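Local atomic coordinates of ORF98 PTP-2 (Cydia pomonella granulosis virus, PDB entry 6I28), a protein that probably dephosphorylates phosphotyrosine and phosphoserine or phosphothreonine in proteins, as a viral member of the dual-specificity phosphatase family. Residues A[28-33]-A[99-104]; A[40-45]-A[57-62]; A[114-119]-A[148-153]. All blocks are in the same frame, centred on the assembly; numbering follows the deposited sequence. Where two conformers were deposited one is given.

In the fold
Contacts 1 and 2 share one face of the central parallel part of the sheet, where strands 100-103 and 41-46 are neighbours; their centres lie about 9 Å apart, and contact 2 is nested within the chain loop that contact 1 closes. Contact 3 lies across the chain's centre, about 22 Å from both, and joins two helices; its Leu114 meets Ile102, Val43 and Leu45 from the other sheet face. All three are buried, though Leu59 in contact 2 and Lys153 in contact 3 are partly exposed. The chemistry follows the place: a methionine over a hydrogen-bonded imidazole that opens the signature motif, purely aliphatic contacts in contact 2, and isoleucine, leucine, tyrosine and the lysine's hydrocarbon chain in contact 3.

Contact 1. Residues A[28-33]-A[99-104]; sequences IAMRHF and TVLIHC
Met30 and His103 meet at about a right angle, the straight methionine chain running end-on at the flat imidazole ring. His103 and Cys104 open the HCxxGxxR signature of the protein tyrosine phosphatase fold, whose cysteine is the nucleophile in relatives, and strand 100-103 delivers them from the middle of the central sheet. Met30 belongs to helix 27-36, which covers this face of the sheet; Ile102 points to the other face, against helix 110-123.

Met30 is extended throughout, with CG anti to the backbone N (chi1 -177°), and this full reach carries its methyl across to the strand. Met30 CE lies 3.5 Å above the plane of the His103 ring, displaced toward the rim, and 3.8 Å from the ring centroid, a CH-pi contact. Met30 SD stands farther back above the same face, 5.0 Å from the His103 ring centroid. The methyl also touches one branch of Leu101, Met30 CE to Leu101 CD2 3.9 Å, so that two successive inward-facing residues of the strand share it. A slender, flexible thioether suits this place, where Ile53 and Leu57 also touch Met30.

The His103 ring is held by both nitrogens. NE2 hydrogen-bonds Ser44 OG on the neighbouring strand, while His103 ND1 donates to a lone pair of Cys104 O, in the carbonyl plane, at 3.0 Å with an N-H...O angle of 162°.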
ATOM      1  N   ILE A  28     -14.903  12.498   7.228  1.00 41.13           N
ATOM      2  CA  ILE A  28     -15.309  13.598   6.346  1.00 40.50           C
ATOM      3  C   ILE A  28     -14.092  14.218   5.680  1.00 37.10           C
ATOM      4  O   ILE A  28     -14.081  14.469   4.465  1.00 38.48           O
ATOM      5  CB  ILE A  28     -16.111  14.662   7.124  1.00 46.97           C
ATOM      6  CG1 ILE A  28     -17.385  14.039   7.695  1.00 53.91           C
ATOM      7  CG2 ILE A  28     -16.455  15.817   6.220  1.00 47.85           C
ATOM      8  CD1 ILE A  28     -18.401  13.618   6.662  1.00 55.65           C
ATOM      9  N   ALA A  29     -13.051  14.488   6.463  1.00 33.66           N
ATOM     10  CA  ALA A  29     -11.778  14.901   5.882  1.00 32.78           C
ATOM     11  C   ALA A  29     -11.276  13.884   4.853  1.00 30.45           C
ATOM     12  O   ALA A  29     -10.840  14.250   3.764  1.00 31.15           O
ATOM     13  CB  ALA A  29     -10.760  15.111   6.999  1.00 33.31           C
ATOM     14  N   MET A  30     -11.324  12.590   5.184  1.00 28.08           N
ATOM     15  CA  MET A  30     -10.872  11.563   4.264  1.00 27.41           C
ATOM     16  C   MET A  30     -11.708  11.566   2.996  1.00 27.54           C
ATOM     17  O   MET A  30     -11.178  11.489   1.890  1.00 25.29           O
ATOM     18  CB  MET A  30     -10.956  10.215   4.950  1.00 28.23           C
ATOM     19  CG  MET A  30     -10.449   9.083   4.121  1.00 28.56           C
ATOM     20  SD  MET A  30     -10.789   7.503   4.894  1.00 29.89           S
ATOM     21  CE  MET A  30      -9.694   6.504   4.001  1.00 30.84           C
ATOM     22  N   ARG A  31     -13.027  11.640   3.140  1.00 29.85           N
ATOM     23  CA  ARG A  31     -13.887  11.704   1.965  1.00 34.14           C
ATOM     24  C   ARG A  31     -13.559  12.921   1.113  1.00 34.23           C
ATOM     25  O   ARG A  31     -13.475  12.816  -0.114  1.00 34.11           O
ATOM     26  CB  ARG A  31     -15.348  11.698   2.423  1.00 39.69           C
ATOM     27  CG  ARG A  31     -16.364  11.800   1.295  1.00 44.99           C
ATOM     28  CD  ARG A  31     -17.789  11.906   1.856  1.00 51.24           C
ATOM     29  NE  ARG A  31     -18.760  12.378   0.877  1.00 56.86           N
ATOM     30  CZ  ARG A  31     -19.447  11.590   0.054  1.00 61.24           C
ATOM     31  NH1 ARG A  31     -19.281  10.274   0.085  1.00 63.02           N
ATOM     32  NH2 ARG A  31     -20.325  12.130  -0.799  1.00 62.08           N
ATOM     33  N   HIS A  32     -13.333  14.072   1.740  1.00 34.91           N
ATOM     34  CA  HIS A  32     -12.961  15.277   1.003  1.00 35.95           C
ATOM     35  C   HIS A  32     -11.669  15.081   0.218  1.00 32.83           C
ATOM     36  O   HIS A  32     -11.575  15.480  -0.941  1.00 30.75           O
ATOM     37  CB  HIS A  32     -12.818  16.431   1.977  1.00 43.46           C
ATOM     38  CG  HIS A  32     -12.563  17.757   1.334  1.00 52.40           C
ATOM     39  ND1 HIS A  32     -11.309  18.335   1.290  1.00 57.57           N
ATOM     40  CD2 HIS A  32     -13.403  18.643   0.749  1.00 57.17           C
ATOM     41  CE1 HIS A  32     -11.389  19.520   0.706  1.00 58.89           C
ATOM     42  NE2 HIS A  32     -12.648  19.729   0.367  1.00 57.55           N
ATOM     43  N   PHE A  33     -10.673  14.426   0.821  1.00 31.32           N
ATOM     44  CA  PHE A  33      -9.412  14.163   0.129  1.00 27.11           C
ATOM     45  C   PHE A  33      -9.609  13.219  -1.055  1.00 24.59           C
ATOM     46  O   PHE A  33      -9.087  13.461  -2.158  1.00 25.48           O
ATOM     47  CB  PHE A  33      -8.407  13.594   1.108  1.00 26.49           C
ATOM     48  CG  PHE A  33      -7.072  13.305   0.497  1.00 26.76           C
ATOM     49  CD1 PHE A  33      -6.845  12.142  -0.251  1.00 27.02           C
ATOM     50  CD2 PHE A  33      -6.029  14.215   0.660  1.00 27.65           C
ATOM     51  CE1 PHE A  33      -5.612  11.888  -0.808  1.00 27.96           C
ATOM     52  CE2 PHE A  33      -4.813  13.966   0.114  1.00 27.66           C
ATOM     53  CZ  PHE A  33      -4.589  12.787  -0.635  1.00 27.53           C
ATOM     54  N   THR A  99      -6.676   5.527  -9.675  1.00 21.20           N
ATOM     55  CA  THR A  99      -5.668   5.762  -8.641  1.00 20.54           C
ATOM     56  C   THR A  99      -6.132   5.137  -7.325  1.00 20.85           C
ATOM     57  O   THR A  99      -7.335   4.967  -7.082  1.00 22.99           O
ATOM     58  CB  THR A  99      -5.367   7.245  -8.463  1.00 18.24           C
ATOM     59  OG1 THR A  99      -6.529   7.896  -8.031  1.00 23.56           O
ATOM     60  CG2 THR A  99      -4.948   7.883  -9.722  1.00 14.18           C
ATOM     61  N   VAL A 100      -5.184   4.780  -6.472  1.00 19.56           N
ATOM     62  CA  VAL A 100      -5.506   4.033  -5.254  1.00 19.80           C
ATOM     63  C   VAL A 100      -4.958   4.779  -4.039  1.00 18.37           C
ATOM     64  O   VAL A 100      -3.786   5.159  -4.017  1.00 18.69           O
ATOM     65  CB  VAL A 100      -4.924   2.609  -5.292  1.00 21.42           C
ATOM     66  CG1 VAL A 100      -5.393   1.794  -4.129  1.00 22.28           C
ATOM     67  CG2 VAL A 100      -5.309   1.876  -6.546  1.00 20.83           C
ATOM     68  N   LEU A 101      -5.796   4.950  -3.026  1.00 16.07           N
ATOM     69  CA  LEU A 101      -5.378   5.373  -1.701  1.00 15.11           C
ATOM     70  C   LEU A 101      -5.217   4.100  -0.863  1.00 13.56           C
ATOM     71  O   LEU A 101      -6.185   3.400  -0.614  1.00 13.18           O
ATOM     72  CB  LEU A 101      -6.367   6.329  -1.043  1.00 17.33           C
ATOM     73  CG  LEU A 101      -6.115   6.509   0.455  1.00 17.69           C
ATOM     74  CD1 LEU A 101      -4.668   7.113   0.721  1.00 18.89           C
ATOM     75  CD2 LEU A 101      -7.210   7.343   1.131  1.00 18.51           C
ATOM     76  N   ILE A 102      -4.006   3.826  -0.415  1.00 14.23           N
ATOM     77  CA  ILE A 102      -3.719   2.767   0.555  1.00 16.35           C
ATOM     78  C   ILE A 102      -3.517   3.419   1.927  1.00 14.33           C
ATOM     79  O   ILE A 102      -2.693   4.325   2.110  1.00 16.74           O
ATOM     80  CB  ILE A 102      -2.476   1.951   0.190  1.00 17.76           C
ATOM     81  CG1 ILE A 102      -2.523   1.359  -1.228  1.00 18.19           C
ATOM     82  CG2 ILE A 102      -2.283   0.808   1.234  1.00 17.46           C
ATOM     83  CD1 ILE A 102      -1.103   1.051  -1.731  1.00 17.24           C
ATOM     84  N   HIS A 103      -4.296   3.028   2.911  1.00 16.39           N
ATOM     85  CA  HIS A 103      -4.215   3.666   4.211  1.00 16.25           C
ATOM     86  C   HIS A 103      -4.245   2.643   5.347  1.00 18.89           C
ATOM     87  O   HIS A 103      -4.845   1.560   5.246  1.00 20.39           O
ATOM     88  CB  HIS A 103      -5.348   4.689   4.443  1.00 18.24           C
ATOM     89  CG  HIS A 103      -6.648   4.100   4.930  1.00 19.83           C
ATOM     90  ND1 HIS A 103      -6.974   3.971   6.264  1.00 21.36           N
ATOM     91  CD2 HIS A 103      -7.709   3.605   4.241  1.00 21.87           C
ATOM     92  CE1 HIS A 103      -8.178   3.436   6.374  1.00 21.33           C
ATOM     93  NE2 HIS A 103      -8.643   3.200   5.164  1.00 20.65           N
ATOM     94  N   CYS A 104      -3.622   3.019   6.448  1.00 20.59           N
ATOM     95  CA  CYS A 104      -3.727   2.340   7.728  1.00 23.29           C
ATOM     96  C   CYS A 104      -4.120   3.383   8.759  1.00 26.31           C
ATOM     97  O   CYS A 104      -5.041   4.190   8.517  1.00 24.19           O
ATOM     98  CB  CYS A 104      -2.438   1.589   8.051  1.00 22.44           C
ATOM     99  SG  CYS A 104      -0.894   2.486   7.970  1.00 22.95           S
TER

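Contact 2. Residues A[40-45]-A[57-62]; sequences GCVVSL and LYLPDG
Val42 meets two leucines, Leu57 and Leu59, that flank the turn following helix 51-57. Both closest apolar approaches are to one methyl, Val42 CG2. Val42 CG2 lies 3.6 Å from Leu59 CD1 and 3.8 Å from Leu57 CD1. The two approaches differ: Leu57 and Val42 point at each other tip to tip, whereas Leu59 crosses the valine at about a right angle, Leu59 CD1 also coming 4.1 Å from Val42 CB. With chi1 of Val42 at 178°, CG1 is anti to the backbone N, and CG2 stands beside that N, anti to the carbonyl carbon, where it faces both leucines. A beta-branched valine suits the strand, filling the interface close to the backbone, while the longer leucines span the distance from the helix end and the loop beyond it.

Backbone geometry sets the two leucines side by side. Tyr58, with phi 58°, is the first residue to leave helical angles, and this turn brings Leu59 round to face the strand beside Leu57.

No hydrogen bond crosses between the two segments. The polar links run to other partners: the backbone of Val42 pairs with Asp63 and Leu65, and Ser44 OG bonds His64 NE2.

The contact lies inside a beta-alpha-beta crossover, strand 41-46 to helix 51-57 to parallel strand 64-68. His64 touches Val42 and both leucines, while Val43 turns to helix 82-95.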
ATOM      1  N   GLY A  40      -9.768   6.731  -7.071  1.00 20.54           N
ATOM      2  CA  GLY A  40     -10.767   5.819  -7.589  1.00 20.63           C
ATOM      3  C   GLY A  40     -11.012   4.595  -6.739  1.00 20.97           C
ATOM      4  O   GLY A  40     -12.059   3.939  -6.874  1.00 26.23           O
ATOM      5  N   CYS A  41     -10.091   4.278  -5.843  1.00 20.51           N
ATOM      6  CA  CYS A  41     -10.118   3.032  -5.086  0.66 22.42           C
ATOM      7  C   CYS A  41      -9.347   3.260  -3.788  1.00 20.70           C
ATOM      8  O   CYS A  41      -8.447   4.084  -3.711  1.00 20.49           O
ATOM      9  CB  CYS A  41      -9.592   1.942  -6.049  0.66 26.98           C
ATOM     10  SG  CYS A  41      -8.736   0.615  -5.455  0.66 28.79           S
ATOM     11  N   VAL A  42      -9.776   2.562  -2.766  1.00 19.48           N
ATOM     12  CA  VAL A  42      -9.236   2.672  -1.428  1.00 18.05           C
ATOM     13  C   VAL A  42      -8.945   1.275  -0.906  1.00 17.62           C
ATOM     14  O   VAL A  42      -9.793   0.393  -0.981  1.00 17.34           O
ATOM     15  CB  VAL A  42     -10.196   3.422  -0.497  1.00 17.45           C
ATOM     16  CG1 VAL A  42      -9.590   3.440   0.876  1.00 19.33           C
ATOM     17  CG2 VAL A  42     -10.484   4.830  -0.978  1.00 18.19           C
ATOM     18  N   VAL A  43      -7.746   1.066  -0.371  1.00 14.72           N
ATOM     19  CA  VAL A  43      -7.400  -0.162   0.335  1.00 14.31           C
ATOM     20  C   VAL A  43      -7.183   0.214   1.800  1.00 16.17           C
ATOM     21  O   VAL A  43      -6.206   0.911   2.144  1.00 13.44           O
ATOM     22  CB  VAL A  43      -6.135  -0.837  -0.237  1.00 13.62           C
ATOM     23  CG1 VAL A  43      -5.741  -2.072   0.532  1.00 16.43           C
ATOM     24  CG2 VAL A  43      -6.352  -1.135  -1.694  1.00 13.60           C
ATOM     25  N   SER A  44      -7.936  -0.380   2.660  1.00 15.91           N
ATOM     26  CA  SER A  44      -7.914  -0.106   4.102  1.00 16.67           C
ATOM     27  C   SER A  44      -7.222  -1.283   4.777  1.00 18.13           C
ATOM     28  O   SER A  44      -7.753  -2.414   4.819  1.00 20.51           O
ATOM     29  CB  SER A  44      -9.330   0.084   4.662  1.00 17.78           C
ATOM     30  OG  SER A  44     -10.035   1.196   4.145  1.00 21.33           O
ATOM     31  N   LEU A  45      -6.060  -1.033   5.350  1.00 18.84           N
ATOM     32  CA  LEU A  45      -5.271  -2.033   6.060  1.00 20.28           C
ATOM     33  C   LEU A  45      -5.308  -1.635   7.536  1.00 22.34           C
ATOM     34  O   LEU A  45      -4.421  -0.941   8.054  1.00 23.32           O
ATOM     35  CB  LEU A  45      -3.891  -2.055   5.530  1.00 19.47           C
ATOM     36  CG  LEU A  45      -3.734  -2.423   4.066  1.00 21.57           C
ATOM     37  CD1 LEU A  45      -2.228  -2.406   3.785  1.00 21.68           C
ATOM     38  CD2 LEU A  45      -4.380  -3.672   3.715  1.00 24.55           C
ATOM     39  N   LEU A  57     -17.223   6.830   2.620  1.00 34.57           N
ATOM     40  CA  LEU A  57     -16.670   7.031   1.281  1.00 32.80           C
ATOM     41  C   LEU A  57     -17.661   6.640   0.188  1.00 30.87           C
ATOM     42  O   LEU A  57     -17.733   7.290  -0.863  1.00 30.89           O
ATOM     43  CB  LEU A  57     -15.403   6.222   1.118  1.00 31.14           C
ATOM     44  CG  LEU A  57     -14.247   6.589   2.055  1.00 31.80           C
ATOM     45  CD1 LEU A  57     -13.033   5.837   1.629  1.00 31.56           C
ATOM     46  CD2 LEU A  57     -13.980   8.070   1.995  1.00 32.74           C
ATOM     47  N   TYR A  58     -18.415   5.572   0.415  1.00 31.86           N
ATOM     48  CA  TYR A  58     -19.502   5.148  -0.456  1.00 32.94           C
ATOM     49  C   TYR A  58     -19.027   4.885  -1.881  1.00 30.62           C
ATOM     50  O   TYR A  58     -19.656   5.291  -2.854  1.00 32.05           O
ATOM     51  CB  TYR A  58     -20.661   6.144  -0.468  1.00 37.82           C
ATOM     52  CG  TYR A  58     -21.968   5.435  -0.610  1.00 40.75           C
ATOM     53  CD1 TYR A  58     -22.564   4.823   0.477  1.00 42.85           C
ATOM     54  CD2 TYR A  58     -22.617   5.353  -1.842  1.00 43.45           C
ATOM     55  CE1 TYR A  58     -23.758   4.168   0.350  1.00 44.34           C
ATOM     56  CE2 TYR A  58     -23.820   4.700  -1.969  1.00 45.93           C
ATOM     57  CZ  TYR A  58     -24.385   4.109  -0.877  1.00 46.70           C
ATOM     58  OH  TYR A  58     -25.606   3.473  -1.004  1.00 50.41           O
ATOM     59  N   LEU A  59     -17.934   4.161  -2.011  1.00 28.55           N
ATOM     60  CA  LEU A  59     -17.410   3.935  -3.343  1.00 26.96           C
ATOM     61  C   LEU A  59     -18.173   2.806  -3.983  1.00 27.65           C
ATOM     62  O   LEU A  59     -18.835   2.037  -3.280  1.00 27.68           O
ATOM     63  CB  LEU A  59     -15.919   3.627  -3.292  1.00 28.11           C
ATOM     64  CG  LEU A  59     -15.037   4.737  -2.739  1.00 32.35           C
ATOM     65  CD1 LEU A  59     -13.759   4.224  -2.285  1.00 32.72           C
ATOM     66  CD2 LEU A  59     -14.795   5.807  -3.798  1.00 33.60           C
ATOM     67  N   PRO A  60     -18.099   2.668  -5.307  1.00 28.32           N
ATOM     68  CA  PRO A  60     -18.871   1.585  -5.956  1.00 27.91           C
ATOM     69  C   PRO A  60     -18.338   0.243  -5.481  1.00 31.36           C
ATOM     70  O   PRO A  60     -17.179   0.100  -5.029  1.00 29.93           O
ATOM     71  CB  PRO A  60     -18.612   1.783  -7.444  1.00 28.31           C
ATOM     72  CG  PRO A  60     -18.306   3.337  -7.558  1.00 27.61           C
ATOM     73  CD  PRO A  60     -17.517   3.627  -6.272  1.00 28.72           C
ATOM     74  N   ASP A  61     -19.203  -0.750  -5.573  0.56 34.20           N
ATOM     75  CA  ASP A  61     -18.845  -2.114  -5.226  0.56 38.45           C
ATOM     76  C   ASP A  61     -17.544  -2.494  -5.909  0.56 38.00           C
ATOM     77  O   ASP A  61     -17.407  -2.355  -7.130  0.56 38.41           O
ATOM     78  CB  ASP A  61     -19.947  -3.084  -5.658  0.56 41.83           C
ATOM     79  CG  ASP A  61     -21.195  -2.976  -4.805  0.56 45.88           C
ATOM     80  OD1 ASP A  61     -21.091  -2.640  -3.598  0.56 47.77           O
ATOM     81  OD2 ASP A  61     -22.275  -3.238  -5.341  0.56 47.27           O
ATOM     82  N   GLY A  62     -16.585  -2.952  -5.122  1.00 35.44           N
ATOM     83  CA  GLY A  62     -15.365  -3.423  -5.641  1.00 31.85           C
ATOM     84  C   GLY A  62     -14.257  -2.416  -5.591  1.00 26.28           C
ATOM     85  O   GLY A  62     -13.110  -2.786  -5.765  1.00 28.46           O
TER

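Contact 3. Residues A[114-119]-A[148-153]; sequences LAIYYI and ELLKGK
The ring of Tyr117 is the flat group here, and Lys153 meets it obliquely through its hydrocarbon chain. Lys153 CG lies 3.7 Å from Tyr117 CE1, and Lys153 CB follows at 4.0 Å from that same CE1. The lysine is bent at chi2 (-49°) and chi3 (-66°), which curls the chain obliquely across the outer part of the Tyr117 side chain and leaves Lys153 CE 3.9 Å from Tyr117 OH. That hydroxyl is hydrogen-bonded to two outside partners, the terminal carboxylate atom OXT of Glu168 and Arg121 NH1, so the ring is anchored at its polar end. A tyrosine suits the place, offering an apolar ring to the lysine methylenes and a hydroxyl to the charged groups.

At the base of the Tyr117 side chain, Leu150 divides its two methyls. Leu150 CD2 sits 3.9 Å from Tyr117 CB, while Leu150 CD1 comes 3.7 Å from Ile116 CG2. Branched leucine can thus touch two successive residues of one helix.

In the phosphatase fold helix 110-123 follows the signature loop, and here helix 144-151 packs against its flank; Tyr117 and Leu150 have their CA atoms 6.6 Å apart. Tyr127 of helix 127-137 touches both Ile116 and Leu150, and Leu82 of helix 82-95 touches Tyr117. Past Leu150 the chain leads into the hairpin of strands 154-159 and 162-167, and the backbone of Lys153 hydrogen-bonds that of Glu168.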
ATOM      1  N   LEU A 114       2.688  -2.088   1.720  1.00 17.25           N
ATOM      2  CA  LEU A 114       2.073  -2.488   0.458  1.00 18.88           C
ATOM      3  C   LEU A 114       2.466  -1.594  -0.707  1.00 18.38           C
ATOM      4  O   LEU A 114       2.652  -2.100  -1.831  1.00 18.90           O
ATOM      5  CB  LEU A 114       0.550  -2.539   0.595  1.00 16.45           C
ATOM      6  CG  LEU A 114      -0.305  -2.934  -0.617  1.00 16.89           C
ATOM      7  CD1 LEU A 114       0.114  -4.287  -1.136  1.00 16.17           C
ATOM      8  CD2 LEU A 114      -1.803  -2.900  -0.274  1.00 16.25           C
ATOM      9  N   ALA A 115       2.533  -0.277  -0.491  1.00 18.32           N
ATOM     10  CA  ALA A 115       2.956   0.632  -1.555  1.00 18.57           C
ATOM     11  C   ALA A 115       4.359   0.299  -2.028  1.00 19.17           C
ATOM     12  O   ALA A 115       4.611   0.206  -3.245  1.00 19.34           O
ATOM     13  CB  ALA A 115       2.862   2.064  -1.068  1.00 18.24           C
ATOM     14  N   ILE A 116       5.270   0.042  -1.091  1.00 19.18           N
ATOM     15  CA  ILE A 116       6.655  -0.247  -1.438  1.00 19.93           C
ATOM     16  C   ILE A 116       6.704  -1.536  -2.231  1.00 20.88           C
ATOM     17  O   ILE A 116       7.421  -1.640  -3.222  1.00 20.96           O
ATOM     18  CB  ILE A 116       7.530  -0.306  -0.169  1.00 20.88           C
ATOM     19  CG1 ILE A 116       7.726   1.081   0.466  1.00 22.62           C
ATOM     20  CG2 ILE A 116       8.919  -0.966  -0.460  1.00 22.89           C
ATOM     21  CD1 ILE A 116       8.552   1.126   1.777  1.00 24.30           C
ATOM     22  N   TYR A 117       5.910  -2.526  -1.831  1.00 17.90           N
ATOM     23  CA  TYR A 117       5.930  -3.812  -2.512  1.00 19.83           C
ATOM     24  C   TYR A 117       5.364  -3.692  -3.923  1.00 19.62           C
ATOM     25  O   TYR A 117       5.920  -4.260  -4.882  1.00 17.94           O
ATOM     26  CB  TYR A 117       5.099  -4.831  -1.739  1.00 21.65           C
ATOM     27  CG  TYR A 117       5.053  -6.193  -2.437  1.00 19.47           C
ATOM     28  CD1 TYR A 117       6.170  -6.895  -2.710  1.00 18.96           C
ATOM     29  CD2 TYR A 117       3.853  -6.742  -2.823  1.00 18.03           C
ATOM     30  CE1 TYR A 117       6.139  -8.154  -3.346  1.00 17.73           C
ATOM     31  CE2 TYR A 117       3.757  -7.972  -3.459  1.00 17.75           C
ATOM     32  CZ  TYR A 117       4.896  -8.685  -3.735  1.00 17.85           C
ATOM     33  OH  TYR A 117       4.856  -9.917  -4.367  1.00 16.44           O
ATOM     34  N   TYR A 118       4.255  -2.959  -4.079  1.00 15.80           N
ATOM     35  CA  TYR A 118       3.775  -2.680  -5.407  1.00 18.98           C
ATOM     36  C   TYR A 118       4.818  -2.057  -6.296  1.00 17.90           C
ATOM     37  O   TYR A 118       4.961  -2.475  -7.445  1.00 18.13           O
ATOM     38  CB  TYR A 118       2.509  -1.821  -5.367  1.00 20.34           C
ATOM     39  CG  TYR A 118       1.918  -1.618  -6.716  1.00 21.41           C
ATOM     40  CD1 TYR A 118       1.107  -2.607  -7.254  1.00 19.46           C
ATOM     41  CD2 TYR A 118       2.201  -0.499  -7.513  1.00 23.92           C
ATOM     42  CE1 TYR A 118       0.575  -2.495  -8.483  1.00 22.82           C
ATOM     43  CE2 TYR A 118       1.599  -0.375  -8.789  1.00 24.20           C
ATOM     44  CZ  TYR A 118       0.815  -1.406  -9.267  1.00 23.78           C
ATOM     45  OH  TYR A 118       0.219  -1.386 -10.511  1.00 26.35           O
ATOM     46  N   ILE A 119       5.644  -1.128  -5.767  1.00 18.13           N
ATOM     47  CA  ILE A 119       6.676  -0.507  -6.590  1.00 21.21           C
ATOM     48  C   ILE A 119       7.849  -1.452  -6.849  1.00 20.53           C
ATOM     49  O   ILE A 119       8.374  -1.495  -7.963  1.00 18.40           O
ATOM     50  CB  ILE A 119       7.089   0.812  -5.881  1.00 22.29           C
ATOM     51  CG1 ILE A 119       5.925   1.836  -5.966  1.00 22.60           C
ATOM     52  CG2 ILE A 119       8.396   1.394  -6.450  1.00 24.93           C
ATOM     53  CD1 ILE A 119       6.205   3.138  -5.290  1.00 26.13           C
ATOM     54  N   GLU A 148      11.617  -7.300   6.655  1.00 38.24           N
ATOM     55  CA  GLU A 148      12.070  -8.642   6.304  1.00 42.59           C
ATOM     56  C   GLU A 148      11.087  -9.323   5.344  1.00 36.94           C
ATOM     57  O   GLU A 148      11.500 -10.064   4.454  1.00 34.84           O
ATOM     58  CB  GLU A 148      12.282  -9.480   7.566  1.00 55.86           C
ATOM     59  CG  GLU A 148      13.460  -9.027   8.426  1.00 66.28           C
ATOM     60  CD  GLU A 148      14.806  -8.939   7.665  1.00 75.27           C
ATOM     61  OE1 GLU A 148      15.185  -9.923   6.970  1.00 78.08           O
ATOM     62  OE2 GLU A 148      15.478  -7.877   7.769  1.00 76.26           O
ATOM     63  N   LEU A 149       9.790  -9.066   5.487  1.00 32.96           N
ATOM     64  CA  LEU A 149       8.809  -9.636   4.563  1.00 29.96           C
ATOM     65  C   LEU A 149       9.123  -9.251   3.127  1.00 27.01           C
ATOM     66  O   LEU A 149       9.145 -10.109   2.234  1.00 27.47           O
ATOM     67  CB  LEU A 149       7.406  -9.177   4.935  1.00 31.09           C
ATOM     68  CG  LEU A 149       6.270  -9.410   3.956  1.00 31.09           C
ATOM     69  CD1 LEU A 149       5.945 -10.833   3.869  1.00 29.58           C
ATOM     70  CD2 LEU A 149       5.014  -8.667   4.405  1.00 32.96           C
ATOM     71  N   LEU A 150       9.369  -7.949   2.896  1.00 25.29           N
ATOM     72  CA  LEU A 150       9.583  -7.409   1.568  1.00 24.25           C
ATOM     73  C   LEU A 150      10.914  -7.853   0.993  1.00 26.18           C
ATOM     74  O   LEU A 150      11.007  -8.246  -0.184  1.00 26.11           O
ATOM     75  CB  LEU A 150       9.510  -5.887   1.630  1.00 25.63           C
ATOM     76  CG  LEU A 150       8.174  -5.289   2.045  1.00 28.70           C
ATOM     77  CD1 LEU A 150       8.089  -3.841   1.682  1.00 30.37           C
ATOM     78  CD2 LEU A 150       7.134  -6.056   1.337  1.00 33.07           C
ATOM     79  N   LYS A 151      11.967  -7.775   1.804  1.00 28.16           N
ATOM     80  CA  LYS A 151      13.262  -8.308   1.398  1.00 32.23           C
ATOM     81  C   LYS A 151      13.159  -9.783   1.040  1.00 32.72           C
ATOM     82  O   LYS A 151      13.822 -10.253   0.114  1.00 33.68           O
ATOM     83  CB  LYS A 151      14.290  -8.091   2.507  1.00 33.42           C
ATOM     84  CG  LYS A 151      14.603  -6.630   2.798  1.00 36.38           C
ATOM     85  CD  LYS A 151      15.827  -6.538   3.792  1.00 39.29           C
ATOM     86  CE  LYS A 151      16.324  -5.107   4.027  1.00 42.58           C
ATOM     87  NZ  LYS A 151      17.299  -5.026   5.226  1.00 47.45           N
ATOM     88  N   GLY A 152      12.327 -10.531   1.765  1.00 31.73           N
ATOM     89  CA  GLY A 152      12.135 -11.936   1.469  1.00 32.02           C
ATOM     90  C   GLY A 152      11.471 -12.220   0.141  1.00 31.64           C
ATOM     91  O   GLY A 152      11.528 -13.372  -0.318  1.00 33.44           O
ATOM     92  N   LYS A 153      10.863 -11.210  -0.489  1.00 29.79           N
ATOM     93  CA  LYS A 153      10.306 -11.368  -1.823  1.00 30.86           C
ATOM     94  C   LYS A 153      11.354 -11.202  -2.917  1.00 30.21           C
ATOM     95  O   LYS A 153      11.042 -11.404  -4.095  1.00 31.70           O
ATOM     96  CB  LYS A 153       9.185 -10.353  -2.078  1.00 32.57           C
ATOM     97  CG  LYS A 153       8.053 -10.344  -1.077  1.00 35.69           C
ATOM     98  CD  LYS A 153       7.470 -11.694  -0.750  1.00 37.83           C
ATOM     99  CE  LYS A 153       6.791 -12.306  -1.889  1.00 43.68           C
ATOM    100  NZ  LYS A 153       5.940 -13.424  -1.347  1.00 49.87           N
TER